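Local coordinates for bitiscetin (Bitis arietans, PDB 1JWI), which binds von Willebrand factor and induces its interaction with platelet GPIb-alpha through the A1 domain, leading to platelet aggregation, at residues K21-E29 with D65-E73; D49-L59 with L103-T111. All blocks are in the same frame, centred on the assembly; numbering follows the deposited sequence.

From the N terminus, the chain passes through residues 21-29, 49-59, 65-73 and 103-111, so the two contacts alternate along the sequence and their loops cross. Interaction 1 closes the loop holding the rest of helix 25-34 and helix 45-58, fixing the start of the first helix against strand 66-72. Interaction 2 closes a loop that contains strand 66-72 and most of strand 100-103, joining helix 45-58 to the end of strand 100-103 and the loop that leads into strand 112-115. Their centres lie about 15 Å apart, but they meet where strands 66-72 and 100-103 run antiparallel: A66 O faces L103 N, and D65 OD2 faces V105 N, both probable hydrogen bonds. Together they tie both helices to one small sheet.

Interaction 1 of 2, residues K21-E29 with D65-E73; sequences KVGTWEDAE and DAWIGLRDE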
loop_
_atom_site.group_PDB
_atom_site.type_symbol
_atom_site.label_atom_id
_atom_site.label_comp_id
_atom_site.label_asym_id
_atom_site.label_seq_id
_atom_site.Cartn_x
_atom_site.Cartn_y
_atom_site.Cartn_z
ATOM N N LYS A 21 14.452 21.144 3.837
ATOM C CA LYS A 21 14.841 20.913 2.448
ATOM C C LYS A 21 14.193 19.597 2.027
ATOM O O LYS A 21 14.511 18.547 2.581
ATOM C CB LYS A 21 16.364 20.800 2.335
ATOM C CG LYS A 21 16.975 19.798 3.314
ATOM C CD LYS A 21 18.429 19.467 2.990
ATOM C CE LYS A 21 18.539 18.653 1.708
ATOM N NZ LYS A 21 19.957 18.321 1.374
ATOM N N VAL A 22 13.287 19.650 1.057
ATOM C CA VAL A 22 12.584 18.446 0.615
ATOM C C VAL A 22 13.432 17.505 -0.231
ATOM O O VAL A 22 14.257 17.939 -1.028
ATOM C CB VAL A 22 11.310 18.801 -0.179
ATOM C CG1 VAL A 22 10.374 19.634 0.687
ATOM C CG2 VAL A 22 11.681 19.554 -1.454
ATOM N N GLY A 23 13.215 16.206 -0.050
ATOM C CA GLY A 23 13.964 15.223 -0.813
ATOM C C GLY A 23 13.221 13.909 -0.869
ATOM O O GLY A 23 12.276 13.697 -0.104
ATOM N N THR A 24 13.629 13.026 -1.774
ATOM C CA THR A 24 12.987 11.728 -1.883
ATOM C C THR A 24 13.421 10.945 -0.652
ATOM O O THR A 24 14.406 11.300 -0.009
ATOM C CB THR A 24 13.429 10.975 -3.160
ATOM O OG1 THR A 24 14.809 10.608 -3.055
ATOM C CG2 THR A 24 13.236 11.856 -4.387
ATOM N N TRP A 25 12.685 9.887 -0.322
ATOM C CA TRP A 25 13.005 9.083 0.852
ATOM C C TRP A 25 14.464 8.638 0.831
ATOM O O TRP A 25 15.181 8.781 1.822
ATOM C CB TRP A 25 12.097 7.852 0.924
ATOM C CG TRP A 25 12.214 7.091 2.215
ATOM C CD1 TRP A 25 11.508 7.308 3.368
ATOM C CD2 TRP A 25 13.074 5.974 2.477
ATOM N NE1 TRP A 25 11.872 6.387 4.328
ATOM C CE2 TRP A 25 12.830 5.557 3.807
ATOM C CE3 TRP A 25 14.026 5.280 1.713
ATOM C CZ2 TRP A 25 13.504 4.477 4.391
ATOM C CZ3 TRP A 25 14.696 4.205 2.296
ATOM C CH2 TRP A 25 14.427 3.815 3.624
ATOM N N GLU A 26 14.904 8.106 -0.304
ATOM C CA GLU A 26 16.277 7.628 -0.428
ATOM C C GLU A 26 17.305 8.740 -0.196
ATOM O O GLU A 26 18.263 8.550 0.556
ATOM C CB GLU A 26 16.490 6.975 -1.802
ATOM C CG GLU A 26 17.493 5.824 -1.767
ATOM C CD GLU A 26 17.550 5.034 -3.068
ATOM O OE1 GLU A 26 16.487 4.573 -3.540
ATOM O OE2 GLU A 26 18.662 4.868 -3.613
ATOM N N ASP A 27 17.115 9.897 -0.832
ATOM C CA ASP A 27 18.053 11.001 -0.641
ATOM C C ASP A 27 18.042 11.431 0.819
ATOM O O ASP A 27 19.079 11.761 1.398
ATOM C CB ASP A 27 17.682 12.208 -1.514
ATOM C CG ASP A 27 17.848 11.937 -3.003
ATOM O OD1 ASP A 27 18.745 11.151 -3.380
ATOM O OD2 ASP A 27 17.087 12.529 -3.795
ATOM N N ALA A 28 16.850 11.428 1.409
ATOM C CA ALA A 28 16.693 11.822 2.800
ATOM C C ALA A 28 17.583 10.956 3.687
ATOM O O ALA A 28 18.353 11.477 4.492
ATOM C CB ALA A 28 15.226 11.698 3.217
ATOM N N GLU A 29 17.486 9.637 3.532
ATOM C CA GLU A 29 18.296 8.720 4.331
ATOM C C GLU A 29 19.789 9.006 4.156
ATOM O O GLU A 29 20.540 9.029 5.131
ATOM C CB GLU A 29 17.996 7.267 3.938
ATOM C CG GLU A 29 18.972 6.237 4.504
ATOM C CD GLU A 29 18.891 6.092 6.010
ATOM O OE1 GLU A 29 19.708 5.328 6.577
ATOM O OE2 GLU A 29 18.010 6.730 6.630
ATOM N N ASP A 65 3.988 15.924 4.314
ATOM C CA ASP A 65 4.142 14.793 5.210
ATOM C C ASP A 65 5.644 14.864 5.506
ATOM O O ASP A 65 6.372 15.615 4.851
ATOM C CB ASP A 65 3.811 13.471 4.507
ATOM C CG ASP A 65 2.354 13.388 4.059
ATOM O OD1 ASP A 65 2.086 13.596 2.859
ATOM O OD2 ASP A 65 1.482 13.125 4.902
ATOM N N ALA A 66 6.116 14.102 6.483
ATOM C CA ALA A 66 7.540 14.114 6.802
ATOM C C ALA A 66 8.089 12.692 6.852
ATOM O O ALA A 66 7.554 11.837 7.557
ATOM C CB ALA A 66 7.772 14.821 8.132
ATOM N N TRP A 67 9.143 12.436 6.082
ATOM C CA TRP A 67 9.777 11.119 6.029
ATOM C C TRP A 67 10.360 10.625 7.347
ATOM O O TRP A 67 10.997 11.390 8.082
ATOM C CB TRP A 67 10.942 11.116 5.022
ATOM C CG TRP A 67 10.569 11.241 3.579
ATOM C CD1 TRP A 67 11.123 12.092 2.663
ATOM C CD2 TRP A 67 9.617 10.447 2.865
ATOM N NE1 TRP A 67 10.575 11.872 1.422
ATOM C CE2 TRP A 67 9.649 10.867 1.517
ATOM C CE3 TRP A 67 8.743 9.416 3.232
ATOM C CZ2 TRP A 67 8.837 10.294 0.532
ATOM C CZ3 TRP A 67 7.933 8.845 2.250
ATOM C CH2 TRP A 67 7.988 9.286 0.919
ATOM N N ILE A 68 10.136 9.345 7.636
ATOM C CA ILE A 68 10.735 8.692 8.796
ATOM C C ILE A 68 11.432 7.464 8.192
ATOM O O ILE A 68 11.216 7.154 7.016
ATOM C CB ILE A 68 9.714 8.261 9.893
ATOM C CG1 ILE A 68 8.580 7.430 9.303
ATOM C CG2 ILE A 68 9.199 9.497 10.625
ATOM C CD1 ILE A 68 7.642 6.890 10.389
ATOM N N GLY A 69 12.250 6.772 8.975
ATOM C CA GLY A 69 13.010 5.651 8.434
ATOM C C GLY A 69 12.392 4.297 8.150
ATOM O O GLY A 69 13.122 3.321 8.031
ATOM N N LEU A 70 11.075 4.220 8.012
ATOM C CA LEU A 70 10.423 2.940 7.765
ATOM C C LEU A 70 10.136 2.687 6.284
ATOM O O LEU A 70 9.675 3.588 5.580
ATOM C CB LEU A 70 9.122 2.888 8.559
ATOM C CG LEU A 70 8.416 1.541 8.624
ATOM C CD1 LEU A 70 9.285 0.538 9.375
ATOM C CD2 LEU A 70 7.073 1.721 9.328
ATOM N N ARG A 71 10.409 1.466 5.819
ATOM C CA ARG A 71 10.167 1.094 4.424
ATOM C C ARG A 71 9.704 -0.359 4.255
ATOM O O ARG A 71 10.128 -1.251 4.998
ATOM C CB ARG A 71 11.427 1.304 3.573
ATOM C CG ARG A 71 11.201 1.027 2.080
ATOM C CD ARG A 71 12.380 1.444 1.194
ATOM N NE ARG A 71 13.557 0.599 1.370
ATOM C CZ ARG A 71 14.677 0.713 0.657
ATOM N NH1 ARG A 71 14.778 1.638 -0.286
ATOM N NH2 ARG A 71 15.699 -0.102 0.887
ATOM N N ASP A 72 8.826 -0.578 3.280
ATOM C CA ASP A 72 8.331 -1.916 2.967
ATOM C C ASP A 72 9.398 -2.519 2.053
ATOM O O ASP A 72 9.543 -2.105 0.909
ATOM C CB ASP A 72 6.984 -1.831 2.235
ATOM C CG ASP A 72 6.511 -3.188 1.703
ATOM O OD1 ASP A 72 5.473 -3.223 1.009
ATOM O OD2 ASP A 72 7.170 -4.213 1.974
ATOM N N GLU A 73 10.140 -3.493 2.563
ATOM C CA GLU A 73 11.219 -4.112 1.799
ATOM C C GLU A 73 10.845 -5.226 0.820
ATOM O O GLU A 73 11.733 -5.833 0.216
ATOM C CB GLU A 73 12.288 -4.636 2.762
ATOM C CG GLU A 73 13.685 -4.135 2.460
ATOM C CD GLU A 73 13.798 -2.633 2.605
ATOM O OE1 GLU A 73 13.517 -2.120 3.710
ATOM O OE2 GLU A 73 14.169 -1.966 1.613
#
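The indole N-H groups of W25 and W67 are both spent on backbone carbonyls across the contact. W67 NE1 donates to G23 O at 2.9 Å; the oxygen sits at the ring edge and the donor lies in the carbonyl plane, although the bond is bent to 139° at the hydrogen. W25 NE1 donates to I68 O, also at 2.9 Å, with the donor tilted from the carbonyl plane and the oxygen tilted from the ring plane. W25 N comes within 3.4 Å of W67 NE1, but two donors face each other there and no bond forms. The backbone of W25 is hydrogen-bonded with C117, and that of G23 with N121.

The backbone sets W25 CB over the face of W67, 4.0 Å from the centroid of the six-membered ring. With CG anti to the backbone N (chi1 -171°), the indole runs on past W67 to bring NE1 to I68 O. Its five-membered ring turns an edge to the W67 face, a T-shaped pair with planes at 88° in which W25 CD1 approaches W67 CE3 to 3.5 Å. R71 crosses the far end of the W25 ring: CD lies over the six-membered face, 4.2 Å from its centroid, and the guanidinium follows with CZ3 of W25 beneath it. At the helix start, T24 is the N-cap, its OG1 accepting from D27 N at 3.3 Å. The E29 carboxylate is satisfied by H38 ND1 and L39 N.

Residues W67-I68-G69-L70 form the WIGL motif of the C-type lectin fold; its W67 packs against the start of helix 25-34, while its I68 carbonyl receives W25. Beyond it, L70, R71 and D72 carry the sheet into an antiparallel ladder with a strand of the partner chain, as expected for a snaclec heterodimer.

Interaction 2 of 2, residues D49-L59 with L103-T111; sequences DFVTKLASQTL and LDVHTEYRT
E108 and Y109 are two left-handed residues in a row (phi 59° and 63°), and the carbonyl oxygens of both meet side chains of helix 45-58. T52 OG1 donates to Y109 O at 2.6 Å, from a position tilted off the carbonyl plane; A48 O is a second acceptor within reach, competing for the same proton. E108 O is reached through a water, which donates to it at 2.8 Å and to S56 OG at 2.7 Å. S56 OG in turn donates to T52 O at 2.9 Å, on the face of that carbonyl opposite the helical bond from S56 N.

T52 CG2, anti to the backbone N, lies over the centre of the R110 guanidinium, 3.7 Å from CZ. Bends at chi2 and chi3 fold R110 back so that NH1 meets D49 OD1 at 2.8 Å, a salt bridge with carboxylate and guanidinium planes 75° apart.

Deeper in, Y109 CD2 lies 3.8 Å from A55 CB, and L59 crosses the hydroxyl end of the ring, whose OH is bonded to Y64 O. L103 CD1 touches V51 CG1 and A55 CB.

The contact thus grades from an apolar interior to a polar rim, where helix hydroxyls and water satisfy the turn's carbonyls. D49 probably helps hold the guanidinium against T52, while K45, also salt-bridged to OD1, probably takes part of the carboxylate's charge.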
loop_
_atom_site.group_PDB
_atom_site.type_symbol
_atom_site.label_atom_id
_atom_site.label_comp_id
_atom_site.label_asym_id
_atom_site.label_seq_id
_atom_site.Cartn_x
_atom_site.Cartn_y
_atom_site.Cartn_z
ATOM N N ASP A 49 5.634 10.647 20.552
ATOM C CA ASP A 49 5.065 11.931 20.942
ATOM C C ASP A 49 6.093 13.051 20.840
ATOM O O ASP A 49 5.748 14.188 20.523
ATOM C CB ASP A 49 4.498 11.854 22.363
ATOM C CG ASP A 49 3.223 11.025 22.438
ATOM O OD1 ASP A 49 2.612 10.762 21.378
ATOM O OD2 ASP A 49 2.817 10.652 23.558
ATOM N N PHE A 50 7.357 12.728 21.096
ATOM C CA PHE A 50 8.414 13.726 21.003
ATOM C C PHE A 50 8.611 14.127 19.545
ATOM O O PHE A 50 8.625 15.313 19.218
ATOM C CB PHE A 50 9.737 13.186 21.555
ATOM C CG PHE A 50 10.919 14.069 21.244
ATOM C CD1 PHE A 50 11.022 15.342 21.798
ATOM C CD2 PHE A 50 11.893 13.652 20.342
ATOM C CE1 PHE A 50 12.079 16.186 21.458
ATOM C CE2 PHE A 50 12.954 14.489 19.992
ATOM C CZ PHE A 50 13.045 15.759 20.550
ATOM N N VAL A 51 8.772 13.127 18.676
ATOM C CA VAL A 51 8.967 13.369 17.247
ATOM C C VAL A 51 7.782 14.132 16.651
ATOM O O VAL A 51 7.964 15.017 15.811
ATOM C CB VAL A 51 9.181 12.032 16.478
ATOM C CG1 VAL A 51 9.214 12.277 14.972
ATOM C CG2 VAL A 51 10.489 11.396 16.915
ATOM N N THR A 52 6.574 13.797 17.096
ATOM C CA THR A 52 5.373 14.479 16.613
ATOM C C THR A 52 5.415 15.950 17.027
ATOM O O THR A 52 5.024 16.826 16.266
ATOM C CB THR A 52 4.083 13.838 17.187
ATOM O OG1 THR A 52 3.877 12.556 16.579
ATOM C CG2 THR A 52 2.872 14.721 16.916
ATOM N N LYS A 53 5.893 16.212 18.236
ATOM C CA LYS A 53 5.986 17.581 18.753
ATOM C C LYS A 53 7.053 18.375 17.994
ATOM O O LYS A 53 6.829 19.518 17.588
ATOM C CB LYS A 53 6.323 17.546 20.249
ATOM C CG LYS A 53 6.449 18.914 20.896
ATOM C CD LYS A 53 6.813 18.788 22.370
ATOM C CE LYS A 53 6.900 20.154 23.036
ATOM N NZ LYS A 53 7.241 20.018 24.475
ATOM N N LEU A 54 8.214 17.763 17.789
ATOM C CA LEU A 54 9.286 18.446 17.078
ATOM C C LEU A 54 8.821 18.808 15.672
ATOM O O LEU A 54 9.024 19.931 15.215
ATOM C CB LEU A 54 10.539 17.565 17.003
ATOM C CG LEU A 54 11.797 18.239 16.427
ATOM C CD1 LEU A 54 12.244 19.365 17.351
ATOM C CD2 LEU A 54 12.918 17.209 16.264
ATOM N N ALA A 55 8.184 17.857 14.997
ATOM C CA ALA A 55 7.686 18.071 13.642
ATOM C C ALA A 55 6.605 19.157 13.594
ATOM O O ALA A 55 6.601 19.995 12.697
ATOM C CB ALA A 55 7.150 16.759 13.070
ATOM N N SER A 56 5.697 19.137 14.564
ATOM C CA SER A 56 4.618 20.125 14.647
ATOM C C SER A 56 5.118 21.552 14.884
ATOM O O SER A 56 4.479 22.517 14.464
ATOM C CB SER A 56 3.648 19.758 15.772
ATOM O OG SER A 56 2.927 18.584 15.451
ATOM N N GLN A 57 6.251 21.686 15.566
ATOM C CA GLN A 57 6.799 23.007 15.861
ATOM C C GLN A 57 7.857 23.517 14.889
ATOM O O GLN A 57 8.371 24.621 15.053
ATOM C CB GLN A 57 7.363 23.023 17.279
ATOM C CG GLN A 57 6.310 23.301 18.329
ATOM C CD GLN A 57 6.870 23.282 19.728
ATOM O OE1 GLN A 57 7.874 23.939 20.018
ATOM N NE2 GLN A 57 6.223 22.534 20.611
ATOM N N THR A 58 8.180 22.717 13.878
ATOM C CA THR A 58 9.179 23.109 12.884
ATOM C C THR A 58 8.531 23.219 11.506
ATOM O O THR A 58 8.994 23.971 10.648
ATOM C CB THR A 58 10.319 22.075 12.797
ATOM O OG1 THR A 58 10.770 21.738 14.117
ATOM C CG2 THR A 58 11.486 22.646 11.998
ATOM N N LEU A 59 7.458 22.466 11.304
ATOM C CA LEU A 59 6.746 22.468 10.034
ATOM C C LEU A 59 5.366 23.107 10.203
ATOM O O LEU A 59 5.033 24.080 9.527
ATOM C CB LEU A 59 6.598 21.032 9.519
ATOM C CG LEU A 59 7.890 20.225 9.348
ATOM C CD1 LEU A 59 7.544 18.752 9.190
ATOM C CD2 LEU A 59 8.683 20.733 8.145
ATOM N N LEU A 103 5.293 10.743 8.466
ATOM C CA LEU A 103 4.317 11.236 9.427
ATOM C C LEU A 103 3.178 11.868 8.618
ATOM O O LEU A 103 3.408 12.750 7.794
ATOM C CB LEU A 103 4.971 12.270 10.350
ATOM C CG LEU A 103 6.166 11.758 11.166
ATOM C CD1 LEU A 103 6.699 12.861 12.065
ATOM C CD2 LEU A 103 5.728 10.557 11.995
ATOM N N ASP A 104 1.955 11.409 8.864
ATOM C CA ASP A 104 0.763 11.875 8.153
ATOM C C ASP A 104 0.327 13.291 8.546
ATOM O O ASP A 104 -0.078 13.537 9.682
ATOM C CB ASP A 104 -0.376 10.897 8.437
ATOM C CG ASP A 104 -1.578 11.102 7.540
ATOM O OD1 ASP A 104 -1.677 12.135 6.840
ATOM O OD2 ASP A 104 -2.443 10.204 7.553
ATOM N N VAL A 105 0.387 14.212 7.594
ATOM C CA VAL A 105 -0.005 15.596 7.845
ATOM C C VAL A 105 -1.461 15.713 8.307
ATOM O O VAL A 105 -1.803 16.593 9.101
ATOM C CB VAL A 105 0.167 16.457 6.577
ATOM C CG1 VAL A 105 -0.917 16.113 5.555
ATOM C CG2 VAL A 105 0.127 17.937 6.938
ATOM N N HIS A 106 -2.308 14.810 7.822
ATOM C CA HIS A 106 -3.726 14.834 8.152
ATOM C C HIS A 106 -4.076 14.496 9.596
ATOM O O HIS A 106 -5.195 14.754 10.043
ATOM C CB HIS A 106 -4.479 13.919 7.185
ATOM C CG HIS A 106 -4.376 14.363 5.758
ATOM N ND1 HIS A 106 -4.160 13.486 4.717
ATOM C CD2 HIS A 106 -4.446 15.595 5.203
ATOM C CE1 HIS A 106 -4.099 14.160 3.582
ATOM N NE2 HIS A 106 -4.270 15.443 3.848
ATOM N N THR A 107 -3.133 13.923 10.331
ATOM C CA THR A 107 -3.376 13.593 11.733
ATOM C C THR A 107 -2.417 14.450 12.567
ATOM O O THR A 107 -2.168 14.181 13.740
ATOM C CB THR A 107 -3.144 12.075 12.017
ATOM O OG1 THR A 107 -1.802 11.709 11.671
ATOM C CG2 THR A 107 -4.120 11.216 11.206
ATOM N N GLU A 108 -1.901 15.497 11.932
ATOM C CA GLU A 108 -0.954 16.422 12.547
ATOM C C GLU A 108 0.287 15.665 13.008
ATOM O O GLU A 108 0.776 15.847 14.125
ATOM C CB GLU A 108 -1.610 17.180 13.716
ATOM C CG GLU A 108 -2.898 17.887 13.313
ATOM C CD GLU A 108 -3.207 19.116 14.156
ATOM O OE1 GLU A 108 -3.106 19.033 15.400
ATOM O OE2 GLU A 108 -3.563 20.159 13.563
ATOM N N TYR A 109 0.774 14.798 12.125
ATOM C CA TYR A 109 1.962 13.999 12.379
ATOM C C TYR A 109 1.826 13.035 13.553
ATOM O O TYR A 109 2.824 12.652 14.169
ATOM C CB TYR A 109 3.164 14.924 12.588
ATOM C CG TYR A 109 3.331 15.937 11.482
ATOM C CD1 TYR A 109 3.226 15.559 10.143
ATOM C CD2 TYR A 109 3.615 17.270 11.770
ATOM C CE1 TYR A 109 3.397 16.483 9.113
ATOM C CE2 TYR A 109 3.789 18.207 10.747
ATOM C CZ TYR A 109 3.680 17.804 9.423
ATOM O OH TYR A 109 3.861 18.713 8.404
ATOM N N ARG A 110 0.596 12.633 13.853
ATOM C CA ARG A 110 0.346 11.703 14.949
ATOM C C ARG A 110 0.437 10.239 14.504
ATOM O O ARG A 110 0.771 9.362 15.301
ATOM C CB ARG A 110 -1.039 11.964 15.552
ATOM C CG ARG A 110 -1.329 11.156 16.803
ATOM C CD ARG A 110 -0.360 11.512 17.935
ATOM N NE ARG A 110 -0.432 12.921 18.324
ATOM C CZ ARG A 110 0.301 13.472 19.290
ATOM N NH1 ARG A 110 1.168 12.736 19.973
ATOM N NH2 ARG A 110 0.165 14.761 19.576
ATOM N N THR A 111 0.150 9.972 13.232
ATOM C CA THR A 111 0.192 8.598 12.727
ATOM C C THR A 111 1.103 8.441 11.516
ATOM O O THR A 111 1.618 9.427 10.983
ATOM C CB THR A 111 -1.222 8.118 12.345
ATOM O OG1 THR A 111 -1.787 9.030 11.395
ATOM C CG2 THR A 111 -2.106 8.072 13.568
HETATM O O HOH W 1 0.828 17.249 16.527
#